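Local coordinates for protein 6-phospho-beta-glucosidase BglT (Thermotoga maritima, PDB 1UP7) that hydrolyses cellobiose 6'-phosphate to glucose 6-phosphate and glucose, using NAD and a manganese ion as cofactors, at residues Y125-T128 with V129-T132; I168-I171 with R172-E176; F178-R181 with L182-F186; Y339-S342 with G343-H346. One frame throughout, in Å; residues are numbered along the deposited sequence.

Overall arrangement
Four local contacts lie in series along the chain, none nested in or crossing another. Contact 1 is the last turns of helix 109-131, in the nucleotide-binding part with its six-stranded parallel sheet. Contact 2 lies within helix 166-177, and contact 3 closes the loop that leads from that helix into strand 185-190. The two touch, with centres about 8 Å apart and Ile174 packed on Val185. Contact 4 closes the hairpin of strands 333-341 and 344-347, about 21 Å from contact 1 between centres. Contacts 3 and 4 both reach the second subunit, where Glu183 and Phe186 of one chain meet the 339-346 hairpin of the other.

Contact 1: Y125-T128 with V129-T132; sequences YVDT and VRKT. With NAD (nicotinamide-adenine-dinucleotide), chain I.
Asp127 and Lys131 join one helical turn apart by a salt bridge of 2.6 Å between Asp127 OD2 and Lys131 NZ, the oxygen offering its syn lone pair. With its CG anti to the backbone N (chi1 -167°), Asp127 leans toward the C-terminal end of the helix, and the lysine chain bends at chi2 and chi3 to cross the carboxylate obliquely. This is the solvent side, where Lys131 is exposed. With an alanine at Asp127, the ammonium of Lys131 would probably lose its mate in this pair and be freer to swing. The buried flank is tighter. Val129 N bonds to Tyr125 O at 3.0 Å and Arg130 N to Val126 O at 2.9 Å, while Val129 CG2 rests 3.4 Å from Tyr125 O. At the helix end, Thr128 O takes the hydroxyl of Thr132, OG1 standing 2.7 Å away, besides weak bonds from Thr132 N and from Lys131 N, which bonds mainly to Asp127 O. At the other extreme Tyr125 OH donates to N1A of the NAD adenine at 2.7 Å, an acceptor lying in the plane of the phenol ring at its edge. Phe67 stacks on that ring and Phe81 meets it edge-to-face. Arg130 turns elsewhere, to the carbonyl of Leu155. Val126 packs on strand 136-139 and helix 144-155, and Val129 on that same strand and helix 67-71.

Contact 2: I168-I171 with R172-E176; sequences INFI and REIAE
Phe170 carries its CG anti to the backbone N (chi1 -175°), which swings the ring along the helix to Ile174, whose CG1 stands beside its own N (chi1 -68°). The ring and the isoleucine pack at a slant, though their modelled separation is too close to be taken literally. On another flank, Arg172 bends at chi2 and chi3 and folds back beside Asn169. Their side chains point the same way, with amide and guanidinium planes 58° apart. One face of the guanidinium lies over the carbonyl O of Asn169, and Asn169 OD1 is near its edge, 3.8 Å from Arg172 NH2, a looser approach. The same guanidinium is met in its plane from the next turn: Arg172 NH1 donates to Glu176 OE1 at 2.8 Å in a salt bridge, which limits how the group can turn. Backbone bonds run underneath, including Ile174 N to Phe170 O at 3.0 Å and Ala175 N to Ile171 O at 2.8 Å. Phe170 and Ile174 together cover strand 195-203 and helix 209-216, whereas Glu173 pairs with Lys219. These i to i+3 and i to i+4 pairs are those of an amphipathic alpha-helix, apolar toward the sheet and charged on another side; its first turns adjoin the substrate-binding Asn165, whose side chain lies about 3 Å from that of Asn169.

Contact 3: F178-R181 with L182-F186; sequences FSAR and LEDVF
Arg181 and Asp184 are joined first by hydrogen bonds, one in each direction. Arg181 N donates to Asp184 OD2 at 2.9 Å, approaching from above the carboxylate plane, and Asp184 N returns a bond to Arg181 O at 3.0 Å. The aspartate, with CG beside its own N (chi1 -59°), thus reaches back over the short 3-10 turn 182-184, and its CB sits 3.2 Å from Arg181 O. The turn carries the chain from the end of helix 166-177 into strand 185-190. That helix ends in a Schellman motif with Ser179, at positive phi, as its C-prime residue; Ala180 N reaches back to Ala175 O and Ser179 N to Glu176 O. Charge makes the second set of contacts, in which both carboxylates lie on the same side of the Arg181 guanidinium plane. Arg181 NH2 is 3.2 Å from Asp184 OD1, but that oxygen is well out of the guanidinium plane, which stands at 76° to the carboxylate, and the attraction is between charges. Glu183 runs alongside the arginine and forms a salt bridge through OE2 with NH1, although the modelled separation is too short to trust. Van der Waals contact is slight: methyl CB of Ala180 lies 3.7 Å from Asp184 OD2, and the apolar Leu182 and Val185 turn instead to helix 166-177. Asp184 makes a backbone bond with Lys204, and the carbonyl of Glu183 receives Arg341 of the second subunit.

Contact 4: Y339-S342 with G343-H346; sequences YVRS and GRVH
Tyr339 and His346 face each other as a hydrogen-bonded antiparallel pair, Tyr339 N giving to His346 O at 2.7 Å and His346 N to Tyr339 O at 2.8 Å. Their side chains cross at a slant on one face of the hairpin, where CD2 of His346 comes to the edge of the tyrosine ring, 4.1 Å from Tyr339 CD2. On the other face, Val340 and Val345 form the non-hydrogen-bonded pair, CG2 to CG2 at 4.3 Å. Arg341 and Arg344 close the ladder, N to O both ways, around a type I' turn with Ser342 and Gly343 at its corners. Gly343 has backbone angles at which a side chain would strike Ser342 O. The next shell orients the polar ends. Arg344 bends at chi3, laying one face of its guanidinium over Arg341 O, and NH1 donates to His346 NE2 at 3.1 Å in the imidazole plane; ND1 of that ring bonds to Ser349 O of the second subunit. A methionine in place of Arg344 would probably leave His346 NE2 without this donor and forfeit the cation-pi contact with Phe202 of the second subunit. Arg341, extended with CG anti to its N (chi1 173°), gives NH1 to Tyr339 OH at 2.8 Å, while Asp310 of the same chain takes both its NH2, in a salt bridge, and Ser342 OG, and Glu183 O of the second subunit accepts a hydrogen bond from NH2. The hairpin supplies two strands of a three-stranded antiparallel sheet, 333-341 in the middle between 313-320 and 344-347, with Val340 packed on helix 296-308.

Contact 1: Y125-T128 with V129-T132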
loop_
_atom_site.group_PDB
_atom_site.type_symbol
_atom_site.label_atom_id
_atom_site.label_comp_id
_atom_site.label_asym_id
_atom_site.label_seq_id
_atom_site.Cartn_x
_atom_site.Cartn_y
_atom_site.Cartn_z
ATOM N N TYR A 125 -31.127 11.858 -5.162
ATOM C CA TYR A 125 -30.655 13.024 -5.890
ATOM C C TYR A 125 -29.442 12.726 -6.794
ATOM O O TYR A 125 -29.450 13.136 -7.963
ATOM C CB TYR A 125 -30.376 14.183 -4.907
ATOM C CG TYR A 125 -31.613 14.894 -4.337
ATOM C CD1 TYR A 125 -32.920 14.619 -4.820
ATOM C CD2 TYR A 125 -31.466 15.864 -3.336
ATOM C CE1 TYR A 125 -34.045 15.300 -4.324
ATOM C CE2 TYR A 125 -32.567 16.559 -2.828
ATOM C CZ TYR A 125 -33.855 16.263 -3.314
ATOM O OH TYR A 125 -34.911 16.956 -2.789
ATOM N N VAL A 126 -28.431 12.011 -6.284
ATOM C CA VAL A 126 -27.257 11.662 -7.081
ATOM C C VAL A 126 -27.691 10.746 -8.232
ATOM O O VAL A 126 -27.223 10.891 -9.363
ATOM C CB VAL A 126 -26.156 10.987 -6.212
ATOM C CG1 VAL A 126 -25.139 10.254 -7.089
ATOM C CG2 VAL A 126 -25.509 12.031 -5.236
ATOM N N ASP A 127 -28.612 9.826 -7.962
ATOM C CA ASP A 127 -29.094 8.952 -9.032
ATOM C C ASP A 127 -29.756 9.740 -10.174
ATOM O O ASP A 127 -29.498 9.482 -11.349
ATOM C CB ASP A 127 -30.006 7.827 -8.526
ATOM C CG ASP A 127 -30.234 6.761 -9.588
ATOM O OD1 ASP A 127 -29.273 6.026 -9.924
ATOM O OD2 ASP A 127 -31.331 6.600 -10.172
ATOM N N THR A 128 -30.572 10.726 -9.830
ATOM C CA THR A 128 -31.198 11.566 -10.843
ATOM C C THR A 128 -30.165 12.398 -11.624
ATOM O O THR A 128 -30.267 12.516 -12.858
ATOM C CB THR A 128 -32.273 12.500 -10.203
ATOM O OG1 THR A 128 -33.284 11.704 -9.604
ATOM C CG2 THR A 128 -33.057 13.268 -11.258
ATOM N N VAL A 129 -29.191 12.992 -10.914
ATOM C CA VAL A 129 -28.162 13.791 -11.574
ATOM C C VAL A 129 -27.374 12.911 -12.554
ATOM O O VAL A 129 -27.235 13.248 -13.731
ATOM C CB VAL A 129 -27.223 14.479 -10.545
ATOM C CG1 VAL A 129 -25.960 15.038 -11.220
ATOM C CG2 VAL A 129 -27.976 15.557 -9.750
ATOM N N ARG A 130 -26.900 11.770 -12.076
ATOM C CA ARG A 130 -26.140 10.842 -12.901
ATOM C C ARG A 130 -26.907 10.372 -14.159
ATOM O O ARG A 130 -26.318 10.198 -15.208
ATOM C CB ARG A 130 -25.610 9.703 -12.011
ATOM C CG ARG A 130 -25.931 8.279 -12.378
ATOM C CD ARG A 130 -25.626 7.264 -11.228
ATOM N NE ARG A 130 -24.185 7.026 -11.142
ATOM C CZ ARG A 130 -23.511 6.723 -10.044
ATOM N NH1 ARG A 130 -24.130 6.579 -8.887
ATOM N NH2 ARG A 130 -22.198 6.560 -10.123
ATOM N N LYS A 131 -28.225 10.221 -14.054
ATOM C CA LYS A 131 -29.020 9.719 -15.186
ATOM C C LYS A 131 -29.418 10.833 -16.154
ATOM O O LYS A 131 -29.915 10.551 -17.224
ATOM C CB LYS A 131 -30.282 8.989 -14.704
ATOM C CG LYS A 131 -30.052 7.504 -14.408
ATOM C CD LYS A 131 -30.787 7.048 -13.135
ATOM C CE LYS A 131 -31.785 5.893 -13.409
ATOM N NZ LYS A 131 -32.373 5.277 -12.148
ATOM N N THR A 132 -29.205 12.092 -15.774
ATOM C CA THR A 132 -29.542 13.218 -16.644
ATOM C C THR A 132 -28.302 14.018 -17.069
ATOM O O THR A 132 -27.655 13.680 -18.091
ATOM C CB THR A 132 -30.625 14.138 -16.007
ATOM O OG1 THR A 132 -30.248 14.496 -14.672
ATOM C CG2 THR A 132 -31.940 13.377 -15.793
HETATM P PA NAD I . -32.010 25.239 6.313
HETATM O O1A NAD I . -32.807 24.624 7.393
HETATM O O2A NAD I . -32.350 26.710 5.990
HETATM O O5B NAD I . -32.281 24.296 5.024
HETATM C C5B NAD I . -32.076 24.805 3.732
HETATM C C4B NAD I . -33.283 24.512 2.851
HETATM O O4B NAD I . -33.340 23.124 2.526
HETATM C C3B NAD I . -34.633 24.862 3.465
HETATM O O3B NAD I . -35.228 25.870 2.662
HETATM C C2B NAD I . -35.437 23.561 3.408
HETATM O O2B NAD I . -36.788 23.779 3.054
HETATM C C1B NAD I . -34.720 22.833 2.285
HETATM N N9A NAD I . -34.893 21.384 2.268
HETATM C C8A NAD I . -35.031 20.494 3.316
HETATM N N7A NAD I . -35.119 19.262 2.767
HETATM C C5A NAD I . -34.989 19.335 1.430
HETATM C C6A NAD I . -35.018 18.398 0.405
HETATM N N6A NAD I . -35.182 17.101 0.648
HETATM N N1A NAD I . -34.879 18.827 -0.909
HETATM C C2A NAD I . -34.731 20.174 -1.196
HETATM N N3A NAD I . -34.734 21.093 -0.175
HETATM C C4A NAD I . -34.863 20.676 1.104
HETATM O O3 NAD I . -30.474 25.093 6.769
HETATM P PN NAD I . -29.198 25.929 6.280
HETATM O O1N NAD I . -28.692 26.546 7.531
HETATM O O2N NAD I . -29.444 26.748 5.113
HETATM O O5D NAD I . -28.177 24.811 5.763
HETATM C C5D NAD I . -28.519 23.749 4.891
HETATM C C4D NAD I . -27.426 22.674 5.001
HETATM O O4D NAD I . -26.137 23.154 4.620
HETATM C C3D NAD I . -27.265 22.166 6.426
HETATM O O3D NAD I . -27.079 20.787 6.313
HETATM C C2D NAD I . -26.001 22.846 6.943
HETATM O O2D NAD I . -25.289 22.121 7.931
HETATM C C1D NAD I . -25.192 23.113 5.694
HETATM N N1N NAD I . -24.645 24.472 5.724
HETATM C C2N NAD I . -24.922 25.235 4.612
HETATM C C3N NAD I . -24.473 26.528 4.501
HETATM C C7N NAD I . -24.832 27.314 3.261
HETATM O O7N NAD I . -23.894 28.111 2.564
HETATM N N7N NAD I . -26.093 27.230 2.808
HETATM C C4N NAD I . -23.723 27.043 5.561
HETATM C C5N NAD I . -23.423 26.276 6.705
HETATM C C6N NAD I . -23.900 24.967 6.774
#

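Contact 2: I168-I171 with R172-E176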
loop_
_atom_site.group_PDB
_atom_site.type_symbol
_atom_site.label_atom_id
_atom_site.label_comp_id
_atom_site.label_asym_id
_atom_site.label_seq_id
_atom_site.Cartn_x
_atom_site.Cartn_y
_atom_site.Cartn_z
ATOM N N ILE A 168 -11.540 28.036 4.137
ATOM C CA ILE A 168 -11.541 29.419 3.640
ATOM C C ILE A 168 -11.495 30.455 4.734
ATOM O O ILE A 168 -10.875 31.509 4.581
ATOM C CB ILE A 168 -12.705 29.735 2.652
ATOM C CG1 ILE A 168 -12.382 31.040 1.890
ATOM C CG2 ILE A 168 -14.123 29.777 3.365
ATOM C CD1 ILE A 168 -13.006 31.076 0.527
ATOM N N ASN A 169 -12.126 30.165 5.858
ATOM C CA ASN A 169 -12.066 31.099 6.965
ATOM C C ASN A 169 -10.661 31.200 7.505
ATOM O O ASN A 169 -10.198 32.299 7.800
ATOM C CB ASN A 169 -13.048 30.698 8.072
ATOM C CG ASN A 169 -14.462 31.112 7.745
ATOM O OD1 ASN A 169 -14.685 32.197 7.218
ATOM N ND2 ASN A 169 -15.423 30.242 8.034
ATOM N N PHE A 170 -9.972 30.060 7.611
ATOM C CA PHE A 170 -8.603 30.099 8.065
ATOM C C PHE A 170 -7.707 30.845 7.090
ATOM O O PHE A 170 -6.873 31.683 7.497
ATOM C CB PHE A 170 -7.993 28.720 8.364
ATOM C CG PHE A 170 -6.599 28.844 8.942
ATOM C CD1 PHE A 170 -6.421 29.147 10.295
ATOM C CD2 PHE A 170 -5.466 28.785 8.106
ATOM C CE1 PHE A 170 -5.137 29.313 10.834
ATOM C CE2 PHE A 170 -4.186 28.949 8.637
ATOM C CZ PHE A 170 -4.020 29.203 10.007
ATOM N N ILE A 171 -7.861 30.536 5.800
ATOM C CA ILE A 171 -7.069 31.192 4.743
ATOM C C ILE A 171 -7.294 32.699 4.783
ATOM O O ILE A 171 -6.348 33.490 4.658
ATOM C CB ILE A 171 -7.397 30.585 3.317
ATOM C CG1 ILE A 171 -6.596 29.299 3.065
ATOM C CG2 ILE A 171 -7.092 31.565 2.200
ATOM C CD1 ILE A 171 -7.213 28.352 2.052
ATOM N N ARG A 172 -8.548 33.110 4.985
ATOM C CA ARG A 172 -8.870 34.539 5.151
ATOM C C ARG A 172 -8.177 35.168 6.349
ATOM O O ARG A 172 -7.632 36.255 6.247
ATOM C CB ARG A 172 -10.383 34.724 5.245
ATOM C CG ARG A 172 -10.891 36.150 4.925
ATOM C CD ARG A 172 -12.015 36.639 5.879
ATOM N NE ARG A 172 -12.386 35.627 6.896
ATOM C CZ ARG A 172 -11.969 35.631 8.171
ATOM N NH1 ARG A 172 -11.162 36.601 8.619
ATOM N NH2 ARG A 172 -12.360 34.660 8.999
ATOM N N GLU A 173 -8.187 34.472 7.476
ATOM C CA GLU A 173 -7.560 34.969 8.701
ATOM C C GLU A 173 -6.052 35.206 8.462
ATOM O O GLU A 173 -5.505 36.251 8.834
ATOM C CB GLU A 173 -7.783 33.941 9.803
ATOM C CG GLU A 173 -7.453 34.444 11.199
ATOM C CD GLU A 173 -8.127 33.597 12.265
ATOM O OE1 GLU A 173 -8.905 32.670 11.871
ATOM O OE2 GLU A 173 -7.883 33.874 13.479
ATOM N N ILE A 174 -5.403 34.233 7.808
ATOM C CA ILE A 174 -3.980 34.309 7.475
ATOM C C ILE A 174 -3.682 35.421 6.495
ATOM O O ILE A 174 -2.736 36.216 6.688
ATOM C CB ILE A 174 -3.487 32.961 6.897
ATOM C CG1 ILE A 174 -3.515 31.887 7.974
ATOM C CG2 ILE A 174 -2.071 33.082 6.358
ATOM C CD1 ILE A 174 -2.969 32.350 9.266
ATOM N N ALA A 175 -4.485 35.494 5.442
ATOM C CA ALA A 175 -4.313 36.577 4.479
ATOM C C ALA A 175 -4.425 37.950 5.124
ATOM O O ALA A 175 -3.707 38.880 4.739
ATOM C CB ALA A 175 -5.296 36.435 3.319
ATOM N N GLU A 176 -5.330 38.080 6.098
ATOM C CA GLU A 176 -5.485 39.338 6.857
ATOM C C GLU A 176 -4.269 39.615 7.728
ATOM O O GLU A 176 -3.773 40.732 7.766
ATOM C CB GLU A 176 -6.749 39.265 7.731
ATOM C CG GLU A 176 -7.811 40.314 7.404
ATOM C CD GLU A 176 -9.122 39.692 6.960
ATOM O OE1 GLU A 176 -9.623 38.762 7.658
ATOM O OE2 GLU A 176 -9.660 40.124 5.912
#

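Contact 3: F178-R181 with L182-F186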
loop_
_atom_site.group_PDB
_atom_site.type_symbol
_atom_site.label_atom_id
_atom_site.label_comp_id
_atom_site.label_asym_id
_atom_site.label_seq_id
_atom_site.Cartn_x
_atom_site.Cartn_y
_atom_site.Cartn_z
ATOM N N PHE A 178 -1.216 38.830 7.312
ATOM C CA PHE A 178 0.003 39.140 6.556
ATOM C C PHE A 178 -0.234 40.120 5.410
ATOM O O PHE A 178 0.663 40.340 4.599
ATOM C CB PHE A 178 0.652 37.852 5.984
ATOM C CG PHE A 178 1.199 36.930 7.032
ATOM C CD1 PHE A 178 2.486 37.123 7.537
ATOM C CD2 PHE A 178 0.418 35.893 7.543
ATOM C CE1 PHE A 178 3.001 36.296 8.533
ATOM C CE2 PHE A 178 0.928 35.057 8.547
ATOM C CZ PHE A 178 2.224 35.269 9.049
ATOM N N SER A 179 -1.428 40.704 5.324
ATOM C CA SER A 179 -1.717 41.726 4.306
ATOM C C SER A 179 -1.558 41.168 2.877
ATOM O O SER A 179 -1.009 41.838 1.979
ATOM C CB SER A 179 -0.829 42.984 4.492
ATOM O OG SER A 179 -0.999 43.552 5.789
ATOM N N ALA A 180 -2.050 39.948 2.684
ATOM C CA ALA A 180 -1.852 39.234 1.436
ATOM C C ALA A 180 -3.201 38.829 0.854
ATOM O O ALA A 180 -4.230 38.979 1.506
ATOM C CB ALA A 180 -0.966 37.985 1.676
ATOM N N ARG A 181 -3.195 38.326 -0.375
ATOM C CA ARG A 181 -4.388 37.734 -0.981
ATOM C C ARG A 181 -4.588 36.285 -0.563
ATOM O O ARG A 181 -3.651 35.599 -0.132
ATOM C CB ARG A 181 -4.297 37.774 -2.509
ATOM C CG ARG A 181 -4.259 39.158 -3.121
ATOM C CD ARG A 181 -3.992 39.146 -4.636
ATOM N NE ARG A 181 -2.652 38.627 -4.967
ATOM C CZ ARG A 181 -2.380 37.782 -5.971
ATOM N NH1 ARG A 181 -3.353 37.354 -6.773
ATOM N NH2 ARG A 181 -1.128 37.366 -6.176
ATOM N N LEU A 182 -5.820 35.821 -0.716
ATOM C CA LEU A 182 -6.195 34.470 -0.370
ATOM C C LEU A 182 -5.276 33.464 -1.063
ATOM O O LEU A 182 -4.753 32.549 -0.438
ATOM C CB LEU A 182 -7.657 34.196 -0.764
ATOM C CG LEU A 182 -8.824 35.000 -0.138
ATOM C CD1 LEU A 182 -10.117 34.410 -0.683
ATOM C CD2 LEU A 182 -8.861 34.984 1.392
ATOM N N GLU A 183 -5.071 33.645 -2.354
ATOM C CA GLU A 183 -4.287 32.705 -3.137
ATOM C C GLU A 183 -2.787 32.729 -2.802
ATOM O O GLU A 183 -2.064 31.819 -3.199
ATOM C CB GLU A 183 -4.523 32.913 -4.635
ATOM C CG GLU A 183 -4.209 34.322 -5.121
ATOM C CD GLU A 183 -4.047 34.397 -6.629
ATOM O OE1 GLU A 183 -4.873 33.788 -7.355
ATOM O OE2 GLU A 183 -3.094 35.064 -7.091
ATOM N N ASP A 184 -2.336 33.737 -2.060
ATOM C CA ASP A 184 -0.963 33.775 -1.563
ATOM C C ASP A 184 -0.736 32.807 -0.412
ATOM O O ASP A 184 0.413 32.517 -0.073
ATOM C CB ASP A 184 -0.586 35.188 -1.112
ATOM C CG ASP A 184 -0.691 36.220 -2.228
ATOM O OD1 ASP A 184 -0.491 35.871 -3.416
ATOM O OD2 ASP A 184 -0.936 37.435 -2.003
ATOM N N VAL A 185 -1.825 32.321 0.177
ATOM C CA VAL A 185 -1.749 31.451 1.335
ATOM C C VAL A 185 -1.808 30.001 0.908
ATOM O O VAL A 185 -2.756 29.580 0.273
ATOM C CB VAL A 185 -2.916 31.676 2.329
ATOM C CG1 VAL A 185 -2.698 30.776 3.551
ATOM C CG2 VAL A 185 -3.029 33.166 2.719
ATOM N N PHE A 186 -0.810 29.224 1.305
ATOM C CA PHE A 186 -0.773 27.815 0.941
ATOM C C PHE A 186 -0.490 26.986 2.200
ATOM O O PHE A 186 0.391 27.304 2.982
ATOM C CB PHE A 186 0.277 27.647 -0.184
ATOM C CG PHE A 186 0.425 26.241 -0.692
ATOM C CD1 PHE A 186 1.310 25.356 -0.076
ATOM C CD2 PHE A 186 -0.297 25.811 -1.804
ATOM C CE1 PHE A 186 1.450 24.037 -0.541
ATOM C CE2 PHE A 186 -0.164 24.496 -2.275
ATOM C CZ PHE A 186 0.724 23.609 -1.643
#

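Contact 4: Y339-S342 with G343-H346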
loop_
_atom_site.group_PDB
_atom_site.type_symbol
_atom_site.label_atom_id
_atom_site.label_comp_id
_atom_site.label_asym_id
_atom_site.label_seq_id
_atom_site.Cartn_x
_atom_site.Cartn_y
_atom_site.Cartn_z
ATOM N N TYR A 339 -5.553 20.865 -6.688
ATOM C CA TYR A 339 -5.319 21.677 -7.858
ATOM C C TYR A 339 -6.580 21.530 -8.704
ATOM O O TYR A 339 -6.942 20.440 -9.138
ATOM C CB TYR A 339 -4.098 21.168 -8.601
ATOM C CG TYR A 339 -3.792 21.876 -9.896
ATOM C CD1 TYR A 339 -3.235 23.153 -9.901
ATOM C CD2 TYR A 339 -4.010 21.249 -11.118
ATOM C CE1 TYR A 339 -2.921 23.786 -11.071
ATOM C CE2 TYR A 339 -3.678 21.869 -12.314
ATOM C CZ TYR A 339 -3.140 23.143 -12.285
ATOM O OH TYR A 339 -2.824 23.776 -13.467
ATOM N N VAL A 340 -7.272 22.630 -8.897
ATOM C CA VAL A 340 -8.592 22.578 -9.500
ATOM C C VAL A 340 -8.507 23.255 -10.874
ATOM O O VAL A 340 -8.105 24.425 -10.996
ATOM C CB VAL A 340 -9.665 23.237 -8.582
ATOM C CG1 VAL A 340 -11.005 23.346 -9.291
ATOM C CG2 VAL A 340 -9.830 22.458 -7.280
ATOM N N ARG A 341 -8.841 22.502 -11.917
ATOM C CA ARG A 341 -8.661 23.017 -13.269
ATOM C C ARG A 341 -9.581 22.318 -14.241
ATOM O O ARG A 341 -9.596 21.097 -14.316
ATOM C CB ARG A 341 -7.212 22.822 -13.680
ATOM C CG ARG A 341 -6.863 23.149 -15.082
ATOM C CD ARG A 341 -5.350 23.093 -15.277
ATOM N NE ARG A 341 -5.010 23.395 -16.663
ATOM C CZ ARG A 341 -3.789 23.617 -17.123
ATOM N NH1 ARG A 341 -2.740 23.598 -16.305
ATOM N NH2 ARG A 341 -3.635 23.880 -18.416
ATOM N N SER A 342 -10.344 23.101 -14.989
ATOM C CA SER A 342 -11.137 22.604 -16.119
ATOM C C SER A 342 -11.969 21.362 -15.810
ATOM O O SER A 342 -11.862 20.340 -16.478
ATOM C CB SER A 342 -10.258 22.322 -17.321
ATOM O OG SER A 342 -9.859 23.543 -17.906
ATOM N N GLY A 343 -12.806 21.448 -14.798
ATOM C CA GLY A 343 -13.669 20.345 -14.452
ATOM C C GLY A 343 -13.024 19.245 -13.621
ATOM O O GLY A 343 -13.708 18.294 -13.240
ATOM N N ARG A 344 -11.723 19.337 -13.343
ATOM C CA ARG A 344 -11.066 18.260 -12.569
ATOM C C ARG A 344 -10.395 18.754 -11.293
ATOM O O ARG A 344 -10.028 19.925 -11.168
ATOM C CB ARG A 344 -10.107 17.414 -13.432
ATOM C CG ARG A 344 -10.502 17.195 -14.913
ATOM C CD ARG A 344 -9.288 16.689 -15.773
ATOM N NE ARG A 344 -8.822 17.600 -16.850
ATOM C CZ ARG A 344 -7.856 18.523 -16.730
ATOM N NH1 ARG A 344 -7.247 18.731 -15.559
ATOM N NH2 ARG A 344 -7.532 19.271 -17.782
ATOM N N VAL A 345 -10.266 17.836 -10.351
ATOM C CA VAL A 345 -9.770 18.110 -9.028
ATOM C C VAL A 345 -8.575 17.187 -8.906
ATOM O O VAL A 345 -8.735 15.988 -8.991
ATOM C CB VAL A 345 -10.877 17.784 -7.961
ATOM C CG1 VAL A 345 -10.327 17.720 -6.541
ATOM C CG2 VAL A 345 -11.953 18.834 -8.003
ATOM N N HIS A 346 -7.374 17.729 -8.759
ATOM C CA HIS A 346 -6.225 16.869 -8.563
ATOM C C HIS A 346 -5.653 17.095 -7.182
ATOM O O HIS A 346 -5.378 18.201 -6.749
ATOM C CB HIS A 346 -5.168 17.084 -9.631
ATOM C CG HIS A 346 -5.680 16.902 -11.021
ATOM N ND1 HIS A 346 -5.727 15.671 -11.644
ATOM C CD2 HIS A 346 -6.163 17.796 -11.917
ATOM C CE1 HIS A 346 -6.239 15.814 -12.853
ATOM N NE2 HIS A 346 -6.503 17.094 -13.045
#